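Local structure of beta-N-acetylglucosaminidase Nag2 (Vibrio harveyi, 6EZS) at residues Phe97-Ile102 against Thr335-Arg340; Pro315-Ile320 against Ile378-His383. The protein probably hydrolyses terminal non-reducing N-acetyl-D-hexosamine residues from N-acetyl-beta-D-hexosaminides, as a member of glycosyl hydrolase family 20. One frame throughout, in Å; residues are numbered along the deposited sequence.

Both contacts involve the excursion between barrel strands 296-303 and 363-370 of the catalytic domain. Contact 1 joins its loop 335-340 to strand 100-106 of the N-terminal beta domain. Contact 2 joins its helix 316-319 to the segment 378-383, which follows strand 363-370. Contact 1 is polar at its centre, whereas contact 2 is mainly apolar. Their centres are 23 Å apart, and their nearest atoms, about 4 Å apart, do not touch. Contact 1 is near the sugar site: the side chain of Thr335 is about 8 Å from that of Glu584, which binds N-acetyl-D-glucosamine, and about 14 Å from the bound sugar. Contact 2 lies away from the annotated sites.

Contact 1 of 2, residues Phe97-Ile102 against Thr335-Arg340; sequences FNEAMI and THLSQR
Glu99 lays its CB against Leu337, 3.6 Å from the CD1 methyl. From there the chain runs extended and carries its carboxylate to the backbone of 335-340. Two successive amides hold it. Leu337 N bonds to Glu99 OE1 at 3.1 Å, with an N-H...O angle of 167°, on the syn side but tilted out of the carboxylate plane. His336 N reaches Glu99 OE2 at 3.0 Å from above that plane. The backbone of His336 is in the left-handed helical region, which helps turn both N-H groups the same way. A water donates to Glu99 OE1, accepts from Ser338 N at 2.7 Å, and is also hydrogen-bonded to Ser338 OG.

Beyond the acid, Met101 crosses Leu337 obliquely, with SD 3.8 Å from Leu337 CB. Its chain bends at the last torsion (chi3 -67°), and the CE methyl lies 3.6 Å from Ser338 CA. Ile326 also touches Met101. Thr335 OG1 is hydrogen-bonded to His336 ND1 and to His275, which follows the sugar-binding Arg274 in sequence.

The contact fixes a catalytic-domain loop to Glu99 and to strand 100-106, which pairs with strands 38-42 and 109-117. No charged group touches the carboxylate across the contact; the His336 ring is nearby, its charge unknown. Two N-H groups and one water O-H would probably stabilise a negative charge on Glu99.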
ATOM      1  N   PHE A  97      18.277  -9.519   8.824  1.00 26.97           N
ATOM      2  CA  PHE A  97      18.744  -8.147   8.658  1.00 26.76           C
ATOM      3  C   PHE A  97      18.690  -7.777   7.189  1.00 28.16           C
ATOM      4  O   PHE A  97      19.230  -8.505   6.373  1.00 29.36           O
ATOM      5  CB  PHE A  97      20.192  -7.984   9.171  1.00 26.13           C
ATOM      6  CG  PHE A  97      20.413  -8.370  10.628  1.00 25.39           C
ATOM      7  CD1 PHE A  97      19.360  -8.480  11.534  1.00 25.30           C
ATOM      8  CD2 PHE A  97      21.698  -8.584  11.097  1.00 25.46           C
ATOM      9  CE1 PHE A  97      19.574  -8.829  12.861  1.00 25.34           C
ATOM     10  CE2 PHE A  97      21.932  -8.918  12.435  1.00 25.93           C
ATOM     11  CZ  PHE A  97      20.869  -9.039  13.323  1.00 25.65           C
ATOM     12  N   ASN A  98      18.019  -6.677   6.835  1.00 29.91           N
ATOM     13  CA  ASN A  98      17.975  -6.240   5.420  1.00 30.99           C
ATOM     14  C   ASN A  98      19.333  -5.666   4.996  1.00 31.87           C
ATOM     15  O   ASN A  98      19.804  -5.901   3.879  1.00 31.46           O
ATOM     16  CB  ASN A  98      16.900  -5.178   5.174  1.00 32.05           C
ATOM     17  CG  ASN A  98      15.486  -5.640   5.524  1.00 32.63           C
ATOM     18  OD1 ASN A  98      15.177  -6.842   5.589  1.00 34.15           O
ATOM     19  ND2 ASN A  98      14.610  -4.661   5.756  1.00 32.71           N
ATOM     20  N   GLU A  99      19.935  -4.890   5.900  1.00 32.14           N
ATOM     21  CA  GLU A  99      21.251  -4.295   5.696  1.00 32.02           C
ATOM     22  C   GLU A  99      21.979  -4.168   7.013  1.00 30.73           C
ATOM     23  O   GLU A  99      21.369  -4.164   8.076  1.00 29.47           O
ATOM     24  CB  GLU A  99      21.128  -2.902   5.080  1.00 33.65           C
ATOM     25  CG  GLU A  99      20.702  -2.874   3.624  1.00 35.26           C
ATOM     26  CD  GLU A  99      20.588  -1.457   3.081  1.00 37.38           C
ATOM     27  OE1 GLU A  99      21.252  -0.542   3.641  1.00 38.76           O
ATOM     28  OE2 GLU A  99      19.835  -1.253   2.090  1.00 38.59           O
ATOM     29  N   ALA A 100      23.291  -4.048   6.918  1.00 30.68           N
ATOM     30  CA  ALA A 100      24.141  -3.786   8.066  1.00 31.71           C
ATOM     31  C   ALA A 100      25.314  -2.912   7.660  1.00 33.00           C
ATOM     32  O   ALA A 100      25.651  -2.803   6.479  1.00 32.23           O
ATOM     33  CB  ALA A 100      24.636  -5.085   8.670  1.00 31.70           C
ATOM     34  N   MET A 101      25.923  -2.279   8.653  1.00 35.34           N
ATOM     35  CA  MET A 101      27.099  -1.456   8.435  1.00 37.62           C
ATOM     36  C   MET A 101      27.851  -1.249   9.728  1.00 36.79           C
ATOM     37  O   MET A 101      27.355  -1.581  10.799  1.00 35.07           O
ATOM     38  CB  MET A 101      26.715  -0.121   7.811  1.00 40.74           C
ATOM     39  CG  MET A 101      26.160   0.908   8.762  1.00 44.09           C
ATOM     40  SD  MET A 101      25.341   2.199   7.817  1.00 50.83           S
ATOM     41  CE  MET A 101      26.754   2.923   6.970  1.00 50.58           C
ATOM     42  N   ILE A 102      29.053  -0.696   9.621  1.00 37.74           N
ATOM     43  CA  ILE A 102      29.873  -0.430  10.816  1.00 39.01           C
ATOM     44  C   ILE A 102      30.388   1.000  10.872  1.00 39.91           C
ATOM     45  O   ILE A 102      30.478   1.682   9.860  1.00 39.02           O
ATOM     46  CB  ILE A 102      31.061  -1.411  10.984  1.00 38.91           C
ATOM     47  CG1 ILE A 102      31.841  -1.556   9.681  1.00 39.73           C
ATOM     48  CG2 ILE A 102      30.568  -2.760  11.481  1.00 38.66           C
ATOM     49  CD1 ILE A 102      33.249  -2.059   9.898  1.00 40.88           C
ATOM     50  N   THR A 335      15.955   0.113   4.894  1.00 27.77           N
ATOM     51  CA  THR A 335      16.984   0.015   3.858  1.00 28.84           C
ATOM     52  C   THR A 335      17.747   1.346   3.790  1.00 31.36           C
ATOM     53  O   THR A 335      17.440   2.276   4.543  1.00 31.32           O
ATOM     54  CB  THR A 335      16.350  -0.275   2.476  1.00 28.39           C
ATOM     55  OG1 THR A 335      15.461   0.789   2.125  1.00 27.22           O
ATOM     56  CG2 THR A 335      15.572  -1.624   2.469  1.00 28.37           C
ATOM     57  N   HIS A 336      18.726   1.423   2.882  1.00 33.08           N
ATOM     58  CA  HIS A 336      19.495   2.633   2.604  1.00 33.98           C
ATOM     59  C   HIS A 336      20.101   3.222   3.853  1.00 34.98           C
ATOM     60  O   HIS A 336      20.045   4.437   4.052  1.00 36.02           O
ATOM     61  CB  HIS A 336      18.621   3.667   1.886  1.00 35.25           C
ATOM     62  CG  HIS A 336      18.219   3.252   0.508  1.00 36.57           C
ATOM     63  ND1 HIS A 336      17.116   2.463   0.260  1.00 37.32           N
ATOM     64  CD2 HIS A 336      18.793   3.486  -0.697  1.00 37.42           C
ATOM     65  CE1 HIS A 336      17.020   2.240  -1.040  1.00 37.58           C
ATOM     66  NE2 HIS A 336      18.026   2.849  -1.643  1.00 37.55           N
ATOM     67  N   LEU A 337      20.685   2.365   4.686  1.00 35.42           N
ATOM     68  CA  LEU A 337      21.249   2.804   5.968  1.00 37.32           C
ATOM     69  C   LEU A 337      22.419   3.763   5.803  1.00 39.71           C
ATOM     70  O   LEU A 337      22.590   4.666   6.634  1.00 39.56           O
ATOM     71  CB  LEU A 337      21.727   1.626   6.803  1.00 37.27           C
ATOM     72  CG  LEU A 337      20.744   0.490   7.062  1.00 38.24           C
ATOM     73  CD1 LEU A 337      21.417  -0.615   7.869  1.00 38.13           C
ATOM     74  CD2 LEU A 337      19.484   1.001   7.751  1.00 38.86           C
ATOM     75  N   SER A 338      23.222   3.538   4.755  1.00 41.61           N
ATOM     76  CA  SER A 338      24.453   4.300   4.508  1.00 43.37           C
ATOM     77  C   SER A 338      24.232   5.694   3.911  1.00 43.92           C
ATOM     78  O   SER A 338      25.064   6.585   4.102  1.00 43.14           O
ATOM     79  CB  SER A 338      25.416   3.507   3.611  1.00 43.69           C
ATOM     80  OG  SER A 338      24.981   3.464   2.260  1.00 44.61           O
ATOM     81  N   GLN A 339      23.114   5.873   3.207  1.00 42.80           N
ATOM     82  CA  GLN A 339      22.837   7.107   2.477  1.00 42.30           C
ATOM     83  C   GLN A 339      21.801   8.001   3.184  1.00 39.70           C
ATOM     84  O   GLN A 339      21.322   7.706   4.276  1.00 37.40           O
ATOM     85  CB  GLN A 339      22.353   6.779   1.059  1.00 44.81           C
ATOM     86  CG  GLN A 339      23.112   5.650   0.366  1.00 47.82           C
ATOM     87  CD  GLN A 339      22.297   5.010  -0.748  1.00 50.82           C
ATOM     88  OE1 GLN A 339      21.785   5.706  -1.632  1.00 52.53           O
ATOM     89  NE2 GLN A 339      22.161   3.674  -0.709  1.00 52.19           N
ATOM     90  N   ARG A 340      21.506   9.124   2.543  1.00 37.80           N
ATOM     91  CA  ARG A 340      20.379   9.971   2.882  1.00 36.94           C
ATOM     92  C   ARG A 340      19.192   9.541   2.022  1.00 34.92           C
ATOM     93  O   ARG A 340      19.203   9.790   0.829  1.00 34.26           O
ATOM     94  CB  ARG A 340      20.731  11.425   2.576  1.00 37.11           C
ATOM     95  CG  ARG A 340      19.573  12.407   2.656  1.00 37.24           C
ATOM     96  CD  ARG A 340      19.964  13.707   1.992  1.00 38.19           C
ATOM     97  NE  ARG A 340      19.212  14.845   2.520  1.00 38.63           N
ATOM     98  CZ  ARG A 340      18.391  15.643   1.827  1.00 38.98           C
ATOM     99  NH1 ARG A 340      17.776  16.629   2.462  1.00 39.12           N
ATOM    100  NH2 ARG A 340      18.163  15.490   0.516  1.00 39.61           N
TER
HETATM  101  O   HOH W   1      22.766   2.000   2.530  1.00 52.81           O

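Contact 2 of 2, residues Pro315-Ile320 against Ile378-His383; sequences PQLTEI and IKSLPH
The Gln316 amide has the Leu381 CD2 methyl over one of its faces, almost equally far from all three amide atoms and 4.0 Å from Gln316 CD. The amide comes to lie there because the chain bends at its second torsion (chi2 93°). At its base, Gln316 CB lies 3.5 Å from Ser380 O, well out of the plane of that peptide. The Gln316 and Leu381 side chains cross at about a right angle.

Leu317 crosses Leu381 in the same manner. Its CD2 methyl is 3.7 Å from Leu381 CD1, and it also approaches Ser380 CB. Phe415 of helix 410-426 touches both leucines, and Val419 touches Leu317, so the pair extends the apolar layer on that helix.

Ser380 fits between Gln316 and Ile320. Its CB is 3.5 Å from Gln316 O, and its OG is 3.8 Å from Ile320 CB. Ile320 CG2 reaches past that hydroxyl to 4.0 Å from Lys379 O.

The contact brings the short helix 316-319 against the end of helix 375-380, where Leu381 stands at the N-cap position of helix 382-385. The two segments share no hydrogen bond. Ser380 OG is bonded back to Ala376 O, one turn earlier in its own helix, Gln316 O accepts from Ile320 N at 2.8 Å, and the Lys379 ammonium forms a salt bridge with Asp402. The join therefore rests on van der Waals contact of methyls, methylenes, two backbone carbonyl oxygens and one amide face.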
ATOM      1  N   PRO A 315       7.151  24.341   5.604  1.00 41.63           N
ATOM      2  CA  PRO A 315       8.232  23.815   4.735  1.00 40.87           C
ATOM      3  C   PRO A 315       9.065  22.675   5.327  1.00 39.45           C
ATOM      4  O   PRO A 315       9.557  21.818   4.573  1.00 38.40           O
ATOM      5  CB  PRO A 315       9.147  25.035   4.509  1.00 41.18           C
ATOM      6  CG  PRO A 315       8.329  26.218   4.835  1.00 41.54           C
ATOM      7  CD  PRO A 315       7.279  25.800   5.812  1.00 41.67           C
ATOM      8  N   GLN A 316       9.207  22.683   6.656  1.00 37.97           N
ATOM      9  CA  GLN A 316      10.032  21.716   7.393  1.00 37.61           C
ATOM     10  C   GLN A 316       9.567  20.256   7.248  1.00 36.85           C
ATOM     11  O   GLN A 316      10.390  19.344   7.372  1.00 36.73           O
ATOM     12  CB  GLN A 316      10.098  22.057   8.885  1.00 38.48           C
ATOM     13  CG  GLN A 316      10.605  23.461   9.219  1.00 39.57           C
ATOM     14  CD  GLN A 316       9.476  24.476   9.367  1.00 40.81           C
ATOM     15  OE1 GLN A 316       8.547  24.506   8.554  1.00 40.27           O
ATOM     16  NE2 GLN A 316       9.537  25.298  10.411  1.00 42.42           N
ATOM     17  N   LEU A 317       8.275  20.036   6.991  1.00 34.70           N
ATOM     18  CA  LEU A 317       7.738  18.685   6.869  1.00 34.14           C
ATOM     19  C   LEU A 317       8.370  17.905   5.720  1.00 34.36           C
ATOM     20  O   LEU A 317       8.654  16.731   5.871  1.00 32.49           O
ATOM     21  CB  LEU A 317       6.211  18.709   6.733  1.00 33.64           C
ATOM     22  CG  LEU A 317       5.469  19.175   7.993  1.00 33.05           C
ATOM     23  CD1 LEU A 317       4.057  19.620   7.660  1.00 32.34           C
ATOM     24  CD2 LEU A 317       5.439  18.094   9.069  1.00 33.08           C
ATOM     25  N   THR A 318       8.602  18.562   4.588  1.00 35.46           N
ATOM     26  CA  THR A 318       9.298  17.932   3.464  1.00 36.19           C
ATOM     27  C   THR A 318      10.818  18.193   3.475  1.00 38.01           C
ATOM     28  O   THR A 318      11.595  17.339   3.058  1.00 37.88           O
ATOM     29  CB  THR A 318       8.687  18.350   2.109  1.00 36.33           C
ATOM     30  OG1 THR A 318       8.439  19.761   2.078  1.00 35.57           O
ATOM     31  CG2 THR A 318       7.389  17.613   1.874  1.00 36.32           C
ATOM     32  N   GLU A 319      11.241  19.363   3.947  1.00 39.58           N
ATOM     33  CA  GLU A 319      12.673  19.679   4.028  1.00 40.81           C
ATOM     34  C   GLU A 319      13.446  18.826   5.055  1.00 39.38           C
ATOM     35  O   GLU A 319      14.600  18.452   4.793  1.00 38.97           O
ATOM     36  CB  GLU A 319      12.898  21.177   4.273  1.00 44.03           C
ATOM     37  CG  GLU A 319      13.190  21.940   2.983  1.00 47.61           C
ATOM     38  CD  GLU A 319      12.973  23.451   3.081  1.00 50.68           C
ATOM     39  OE1 GLU A 319      12.920  24.005   4.215  1.00 52.95           O
ATOM     40  OE2 GLU A 319      12.868  24.087   2.001  1.00 50.55           O
ATOM     41  N   ILE A 320      12.818  18.551   6.203  1.00 36.88           N
ATOM     42  CA  ILE A 320      13.335  17.610   7.208  1.00 35.77           C
ATOM     43  C   ILE A 320      12.649  16.234   7.073  1.00 34.53           C
ATOM     44  O   ILE A 320      13.315  15.206   6.892  1.00 33.83           O
ATOM     45  CB  ILE A 320      13.115  18.126   8.657  1.00 36.10           C
ATOM     46  CG1 ILE A 320      13.799  19.486   8.899  1.00 37.18           C
ATOM     47  CG2 ILE A 320      13.601  17.118   9.687  1.00 36.29           C
ATOM     48  CD1 ILE A 320      15.313  19.516   8.719  1.00 37.39           C
ATOM     49  N   ILE A 378       6.779  15.112  13.913  1.00 29.38           N
ATOM     50  CA  ILE A 378       7.258  15.592  15.221  1.00 30.57           C
ATOM     51  C   ILE A 378       8.735  16.004  15.183  1.00 32.26           C
ATOM     52  O   ILE A 378       9.123  17.001  15.804  1.00 31.48           O
ATOM     53  CB  ILE A 378       6.952  14.569  16.337  1.00 30.13           C
ATOM     54  CG1 ILE A 378       5.460  14.643  16.695  1.00 30.35           C
ATOM     55  CG2 ILE A 378       7.752  14.843  17.598  1.00 30.32           C
ATOM     56  CD1 ILE A 378       4.897  13.385  17.304  1.00 29.99           C
ATOM     57  N   LYS A 379       9.539  15.243  14.444  1.00 34.29           N
ATOM     58  CA  LYS A 379      10.949  15.579  14.220  1.00 36.08           C
ATOM     59  C   LYS A 379      11.135  16.813  13.348  1.00 35.86           C
ATOM     60  O   LYS A 379      12.175  17.466  13.422  1.00 37.08           O
ATOM     61  CB  LYS A 379      11.700  14.414  13.565  1.00 36.99           C
ATOM     62  CG  LYS A 379      11.706  13.119  14.355  1.00 39.25           C
ATOM     63  CD  LYS A 379      12.325  13.260  15.734  1.00 41.70           C
ATOM     64  CE  LYS A 379      12.172  11.972  16.530  1.00 44.00           C
ATOM     65  NZ  LYS A 379      12.740  12.092  17.907  1.00 45.23           N
ATOM     66  N   SER A 380      10.156  17.081  12.490  1.00 35.42           N
ATOM     67  CA  SER A 380      10.157  18.245  11.612  1.00 34.97           C
ATOM     68  C   SER A 380       9.768  19.539  12.336  1.00 35.27           C
ATOM     69  O   SER A 380      10.318  20.592  12.031  1.00 36.24           O
ATOM     70  CB  SER A 380       9.206  18.014  10.442  1.00 33.76           C
ATOM     71  OG  SER A 380       9.666  16.958   9.645  1.00 32.91           O
ATOM     72  N   LEU A 381       8.831  19.447  13.282  1.00 34.79           N
ATOM     73  CA  LEU A 381       8.304  20.602  14.001  1.00 34.63           C
ATOM     74  C   LEU A 381       8.386  20.430  15.523  1.00 35.23           C
ATOM     75  O   LEU A 381       7.352  20.449  16.196  1.00 33.52           O
ATOM     76  CB  LEU A 381       6.853  20.837  13.583  1.00 35.23           C
ATOM     77  CG  LEU A 381       6.574  20.860  12.071  1.00 35.62           C
ATOM     78  CD1 LEU A 381       5.118  20.558  11.762  1.00 35.07           C
ATOM     79  CD2 LEU A 381       6.995  22.197  11.479  1.00 35.91           C
ATOM     80  N   PRO A 382       9.617  20.286  16.073  1.00 36.62           N
ATOM     81  CA  PRO A 382       9.803  20.051  17.517  1.00 38.05           C
ATOM     82  C   PRO A 382       9.271  21.157  18.420  1.00 41.33           C
ATOM     83  O   PRO A 382       8.627  20.862  19.428  1.00 42.44           O
ATOM     84  CB  PRO A 382      11.323  19.906  17.677  1.00 37.63           C
ATOM     85  CG  PRO A 382      11.927  20.394  16.405  1.00 37.29           C
ATOM     86  CD  PRO A 382      10.896  20.238  15.339  1.00 36.78           C
ATOM     87  N   HIS A 383       9.528  22.413  18.059  1.00 44.88           N
ATOM     88  CA  HIS A 383       9.042  23.565  18.844  1.00 47.20           C
ATOM     89  C   HIS A 383       7.515  23.604  18.941  1.00 46.30           C
ATOM     90  O   HIS A 383       6.964  23.921  19.998  1.00 48.81           O
ATOM     91  CB  HIS A 383       9.558  24.890  18.265  1.00 49.40           C
ATOM     92  CG  HIS A 383      11.051  24.971  18.168  1.00 51.95           C
ATOM     93  ND1 HIS A 383      11.898  24.277  19.010  1.00 54.87           N
ATOM     94  CD2 HIS A 383      11.849  25.666  17.325  1.00 53.76           C
ATOM     95  CE1 HIS A 383      13.151  24.534  18.683  1.00 54.85           C
ATOM     96  NE2 HIS A 383      13.149  25.372  17.662  1.00 55.11           N
TER